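PDB 3SWX: probable enoyl-CoA hydratase/isomerase from Mycobacterium abscessus, which probably acts on acyl-CoA thioesters as an enoyl-CoA hydratase or isomerase of the crotonase-like family. Local coordinates for residues V107-K112 against V127-T132; G111-L116 against A133-L138. All coordinates share one frame; numbering follows the deposited sequence.

Contact 1. Residues V107-K112 against V127-T132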
loop_
_atom_site.group_PDB
_atom_site.type_symbol
_atom_site.label_atom_id
_atom_site.label_comp_id
_atom_site.label_asym_id
_atom_site.label_seq_id
_atom_site.Cartn_x
_atom_site.Cartn_y
_atom_site.Cartn_z
ATOM N N VAL B 107 -8.416 -17.569 -3.086
ATOM C CA VAL B 107 -9.397 -17.877 -2.044
ATOM C C VAL B 107 -10.758 -17.292 -2.400
ATOM O O VAL B 107 -10.868 -16.115 -2.727
ATOM C CB VAL B 107 -8.926 -17.404 -0.647
ATOM C CG1 VAL B 107 -10.079 -17.405 0.351
ATOM C CG2 VAL B 107 -7.782 -18.302 -0.144
ATOM N N ALA B 108 -11.779 -18.144 -2.362
ATOM C CA ALA B 108 -13.152 -17.764 -2.676
ATOM C C ALA B 108 -13.955 -17.795 -1.383
ATOM O O ALA B 108 -14.033 -18.836 -0.741
ATOM C CB ALA B 108 -13.765 -18.746 -3.698
ATOM N N VAL B 109 -14.562 -16.658 -1.021
ATOM C CA VAL B 109 -15.258 -16.517 0.250
ATOM C C VAL B 109 -16.737 -16.153 0.072
ATOM O O VAL B 109 -17.136 -15.536 -0.908
ATOM C CB VAL B 109 -14.564 -15.479 1.230
ATOM C CG1 VAL B 109 -13.072 -15.836 1.476
ATOM C CG2 VAL B 109 -14.713 -14.019 0.749
ATOM N N HIS B 110 -17.532 -16.550 1.058
ATOM C CA HIS B 110 -18.953 -16.236 1.132
ATOM C C HIS B 110 -19.375 -16.338 2.595
ATOM O O HIS B 110 -18.721 -17.007 3.378
ATOM C CB HIS B 110 -19.753 -17.237 0.307
ATOM C CG HIS B 110 -19.859 -18.594 0.938
ATOM N ND1 HIS B 110 -18.774 -19.432 1.095
ATOM C CD2 HIS B 110 -20.923 -19.254 1.459
ATOM C CE1 HIS B 110 -19.166 -20.547 1.682
ATOM N NE2 HIS B 110 -20.466 -20.468 1.908
ATOM N N GLY B 111 -20.475 -15.681 2.951
ATOM C CA GLY B 111 -20.958 -15.664 4.341
ATOM C C GLY B 111 -19.943 -15.031 5.281
ATOM O O GLY B 111 -19.141 -14.192 4.866
ATOM N N LYS B 112 -19.957 -15.443 6.541
ATOM C CA LYS B 112 -18.981 -14.931 7.518
ATOM C C LYS B 112 -17.563 -15.423 7.296
ATOM O O LYS B 112 -17.296 -16.638 7.117
ATOM C CB LYS B 112 -19.410 -15.264 8.943
ATOM C CG LYS B 112 -20.689 -14.540 9.322
ATOM C CD LYS B 112 -21.037 -14.744 10.790
ATOM C CE LYS B 112 -22.267 -13.943 11.185
ATOM N NZ LYS B 112 -22.383 -13.946 12.666
ATOM N N VAL B 127 -8.371 -12.948 -4.183
ATOM C CA VAL B 127 -9.512 -13.229 -3.319
ATOM C C VAL B 127 -10.773 -12.821 -4.056
ATOM O O VAL B 127 -10.885 -11.681 -4.542
ATOM C CB VAL B 127 -9.424 -12.498 -1.947
ATOM C CG1 VAL B 127 -10.682 -12.755 -1.083
ATOM C CG2 VAL B 127 -8.162 -12.911 -1.178
ATOM N N ILE B 128 -11.711 -13.760 -4.142
ATOM C CA ILE B 128 -12.999 -13.519 -4.758
ATOM C C ILE B 128 -14.064 -13.717 -3.697
ATOM O O ILE B 128 -14.064 -14.750 -3.006
ATOM C CB ILE B 128 -13.279 -14.514 -5.893
ATOM C CG1 ILE B 128 -12.131 -14.523 -6.906
ATOM C CG2 ILE B 128 -14.646 -14.200 -6.539
ATOM C CD1 ILE B 128 -11.913 -13.190 -7.641
ATOM N N ALA B 129 -14.979 -12.746 -3.602
ATOM C CA ALA B 129 -16.117 -12.822 -2.691
ATOM C C ALA B 129 -17.458 -12.874 -3.434
ATOM O O ALA B 129 -17.624 -12.217 -4.472
ATOM C CB ALA B 129 -16.085 -11.618 -1.735
ATOM N N ASP B 130 -18.423 -13.655 -2.932
ATOM C CA ASP B 130 -19.788 -13.470 -3.390
ATOM C C ASP B 130 -20.395 -12.311 -2.587
ATOM O O ASP B 130 -19.837 -11.891 -1.569
ATOM C CB ASP B 130 -20.631 -14.786 -3.420
ATOM C CG ASP B 130 -21.361 -15.097 -2.115
ATOM O OD1 ASP B 130 -21.081 -14.483 -1.062
ATOM O OD2 ASP B 130 -22.236 -15.991 -2.159
ATOM N N GLU B 131 -21.531 -11.796 -3.057
ATOM C CA GLU B 131 -22.145 -10.600 -2.456
ATOM C C GLU B 131 -22.547 -10.733 -0.975
ATOM O O GLU B 131 -22.761 -9.720 -0.296
ATOM C CB GLU B 131 -23.321 -10.106 -3.316
ATOM C CG GLU B 131 -24.372 -11.158 -3.632
ATOM C CD GLU B 131 -25.396 -10.696 -4.677
ATOM O OE1 GLU B 131 -25.660 -9.468 -4.751
ATOM O OE2 GLU B 131 -25.932 -11.573 -5.409
ATOM N N THR B 132 -22.627 -11.956 -0.457
ATOM C CA THR B 132 -23.008 -12.157 0.944
ATOM C C THR B 132 -21.831 -12.064 1.909
ATOM O O THR B 132 -22.041 -12.058 3.101
ATOM C CB THR B 132 -23.650 -13.553 1.192
ATOM O OG1 THR B 132 -22.643 -14.575 1.088
ATOM C CG2 THR B 132 -24.755 -13.834 0.195
#
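With chi1 of 74° at His110, 89° at Asp130 and 71° at Thr132, CG of the histidine, CG of the aspartate and OG1 of the threonine each sit between backbone N and carbonyl carbon, and this gathers their polar and apolar parts where the two strands end. The carboxylate of Asp130 comes up beside the methylene of His110, OD1 lying 3.3 Å from CB, while the imidazole leads away to a hydrogen bond from NE2 to Gly63 and a ring contact with His193. The hydroxyl of Thr132 faces Gly111, where OG1 accepts from Gly111 N at 3.1 Å and donates a hydrogen bond of 2.7 Å to Asp130 OD1, on its syn lone pair. The backbone N of Thr132 meets the same OD1 from above the carboxylate plane at 3.0 Å, closing an Asx turn. Upstream, the segments run as neighbouring parallel strands of the crotonase-fold sheet, Val107, Ala108 and Val109 in register with Val127, Ile128 and Ala129. Ile128 N binds Val107 O, Val109 N binds Ile128 O at 2.8 Å, and Asp130 N binds Val109 O, so the bonding passes from one strand to the other and back. On one face CG2 of Val109 rests on CB of Ala129 at 3.7 Å; on the other, Ala108 and Ile128 touch helix 193-205. Because OD1 accepts two donors and OD2 is bound by the backbone N of Gly191, the buried carboxylate has both oxygens engaged, which would be consistent with an ionised group. Side-chain bonding thus takes over from backbone pairing as the strands finish, with Asp130 positioning the threonine hydroxyl that receives Gly111.

Contact 2. Residues G111-L116 against A133-L138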
loop_
_atom_site.group_PDB
_atom_site.type_symbol
_atom_site.label_atom_id
_atom_site.label_comp_id
_atom_site.label_asym_id
_atom_site.label_seq_id
_atom_site.Cartn_x
_atom_site.Cartn_y
_atom_site.Cartn_z
ATOM N N GLY B 111 -20.475 -15.681 2.951
ATOM C CA GLY B 111 -20.958 -15.664 4.341
ATOM C C GLY B 111 -19.943 -15.031 5.281
ATOM O O GLY B 111 -19.141 -14.192 4.866
ATOM N N LYS B 112 -19.957 -15.443 6.541
ATOM C CA LYS B 112 -18.981 -14.931 7.518
ATOM C C LYS B 112 -17.563 -15.423 7.296
ATOM O O LYS B 112 -17.296 -16.638 7.117
ATOM C CB LYS B 112 -19.410 -15.264 8.943
ATOM C CG LYS B 112 -20.689 -14.540 9.322
ATOM C CD LYS B 112 -21.037 -14.744 10.790
ATOM C CE LYS B 112 -22.267 -13.943 11.185
ATOM N NZ LYS B 112 -22.383 -13.946 12.666
ATOM N N VAL B 113 -16.651 -14.465 7.307
ATOM C CA VAL B 113 -15.245 -14.724 7.239
ATOM C C VAL B 113 -14.693 -14.138 8.550
ATOM O O VAL B 113 -14.505 -12.899 8.673
ATOM C CB VAL B 113 -14.624 -14.050 5.997
ATOM C CG1 VAL B 113 -13.113 -14.310 5.935
ATOM C CG2 VAL B 113 -15.306 -14.548 4.710
ATOM N N LEU B 114 -14.486 -14.996 9.551
ATOM C CA LEU B 114 -14.030 -14.515 10.842
ATOM C C LEU B 114 -12.567 -14.821 11.065
ATOM O O LEU B 114 -12.082 -15.847 10.615
ATOM C CB LEU B 114 -14.839 -15.137 11.983
ATOM C CG LEU B 114 -16.365 -15.081 11.864
ATOM C CD1 LEU B 114 -17.023 -15.904 13.003
ATOM C CD2 LEU B 114 -16.831 -13.649 11.847
ATOM N N THR B 115 -11.907 -13.925 11.802
ATOM C CA THR B 115 -10.590 -14.138 12.373
ATOM C C THR B 115 -9.594 -14.756 11.367
ATOM O O THR B 115 -9.157 -14.092 10.419
ATOM C CB THR B 115 -10.707 -14.970 13.702
ATOM O OG1 THR B 115 -11.290 -16.246 13.429
ATOM C CG2 THR B 115 -11.571 -14.249 14.740
ATOM N N LEU B 116 -9.284 -16.038 11.547
ATOM C CA LEU B 116 -8.310 -16.741 10.703
ATOM C C LEU B 116 -8.704 -16.775 9.238
ATOM O O LEU B 116 -7.840 -16.879 8.367
ATOM C CB LEU B 116 -8.105 -18.178 11.180
ATOM C CG LEU B 116 -7.202 -18.437 12.363
ATOM C CD1 LEU B 116 -7.200 -19.965 12.623
ATOM C CD2 LEU B 116 -5.772 -17.909 12.122
ATOM N N ALA B 133 -20.595 -12.038 1.419
ATOM C CA ALA B 133 -19.446 -12.128 2.322
ATOM C C ALA B 133 -19.451 -10.995 3.350
ATOM O O ALA B 133 -19.618 -9.836 2.988
ATOM C CB ALA B 133 -18.139 -12.123 1.544
ATOM N N THR B 134 -19.325 -11.344 4.629
ATOM C CA THR B 134 -18.957 -10.363 5.665
ATOM C C THR B 134 -17.690 -10.798 6.405
ATOM O O THR B 134 -17.322 -11.977 6.390
ATOM C CB THR B 134 -20.064 -10.115 6.694
ATOM O OG1 THR B 134 -20.302 -11.315 7.417
ATOM C CG2 THR B 134 -21.342 -9.626 6.040
ATOM N N PHE B 135 -17.042 -9.839 7.065
ATOM C CA PHE B 135 -15.731 -10.043 7.690
ATOM C C PHE B 135 -15.670 -9.445 9.105
ATOM O O PHE B 135 -16.166 -8.345 9.343
ATOM C CB PHE B 135 -14.625 -9.394 6.843
ATOM C CG PHE B 135 -14.617 -9.835 5.404
ATOM C CD1 PHE B 135 -15.459 -9.237 4.479
ATOM C CD2 PHE B 135 -13.763 -10.831 4.970
ATOM C CE1 PHE B 135 -15.471 -9.649 3.165
ATOM C CE2 PHE B 135 -13.760 -11.240 3.644
ATOM C CZ PHE B 135 -14.614 -10.649 2.741
ATOM N N ALA B 136 -15.030 -10.152 10.029
ATOM C CA ALA B 136 -14.799 -9.604 11.367
ATOM C C ALA B 136 -13.543 -10.165 12.038
ATOM O O ALA B 136 -13.404 -11.390 12.237
ATOM C CB ALA B 136 -16.028 -9.813 12.252
ATOM N N GLN B 137 -12.651 -9.240 12.410
ATOM C CA GLN B 137 -11.413 -9.548 13.078
ATOM C C GLN B 137 -11.693 -9.508 14.593
ATOM O O GLN B 137 -11.375 -8.526 15.295
ATOM C CB GLN B 137 -10.338 -8.545 12.642
ATOM C CG GLN B 137 -8.906 -9.013 12.830
ATOM C CD GLN B 137 -8.421 -9.935 11.727
ATOM O OE1 GLN B 137 -8.123 -9.485 10.615
ATOM N NE2 GLN B 137 -8.315 -11.224 12.033
ATOM N N LEU B 138 -12.274 -10.604 15.087
ATOM C CA LEU B 138 -12.834 -10.662 16.429
ATOM C C LEU B 138 -11.838 -10.864 17.586
ATOM O O LEU B 138 -12.234 -10.832 18.759
ATOM C CB LEU B 138 -13.909 -11.770 16.490
ATOM C CG LEU B 138 -15.181 -11.567 15.652
ATOM C CD1 LEU B 138 -16.041 -12.838 15.673
ATOM C CD2 LEU B 138 -16.017 -10.364 16.130
#
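Val113 and Phe135 lie side by side and point the same way, the valine meeting the CD2-CE2 part of the ring obliquely: CB is 3.5 Å from CD2 of the phenylalanine, and CG1 and CG2 settle near CD2 and CE2. With CG1 of Val113 anti to the backbone N (chi1 179°), the two methyls are spread along these two ring carbons. Ile118 of helix 116-123 touches both residues, and the Phe135 ring also meets that of Phe173. On the opposite face of the sheet, Lys112 and Thr134 run alongside each other, Lys112 CG 3.8 Å from Thr134 OG1. These are two parallel strands of a small sheet of the crotonase fold, the chain between them passing through helix 116-123 and strand 126-130. Val113 sits between two bonds, its N reaching Thr134 O at 2.7 Å and its O receiving Ala136 N. Before them Thr134 N approaches Gly111 O from well above the carbonyl plane, and beyond them Thr115 N meets Ala136 O almost straight, at 174°. Leu114 leans over the methyl of Ala136, its CD2 3.9 Å from CB, and its branched end crosses that of Leu138 at an angle. Thr115 brings CG2 to 3.8 Å from Leu138 CB, while Gln137 NE2, hydrogen-bonded to Glu139, adds a weak bond to Thr115 O.

Contacts 1 and 2 show one pair of chain segments continuing from a large sheet into a small one. Strand 105-109 is followed by strand 112-114, and strand 126-130 by strand 134-136, with the parallel pairing resumed after a short break; Gly111 and Lys112 belong to both. Gly111 bridges the break, its N bound in contact 1 and its O in contact 2. The centres lie about 10 Å apart, and the two contacts touch through Val109, whose CG2 is 3.9 Å from Phe135 CZ and 4.0 Å from Ala133 CB. In crotonase-family enzymes a backbone N-H at the start of the helix after the strand corresponding to 112-114 contributes to the oxyanion hole, so contact 2 probably lies near the acyl-CoA site.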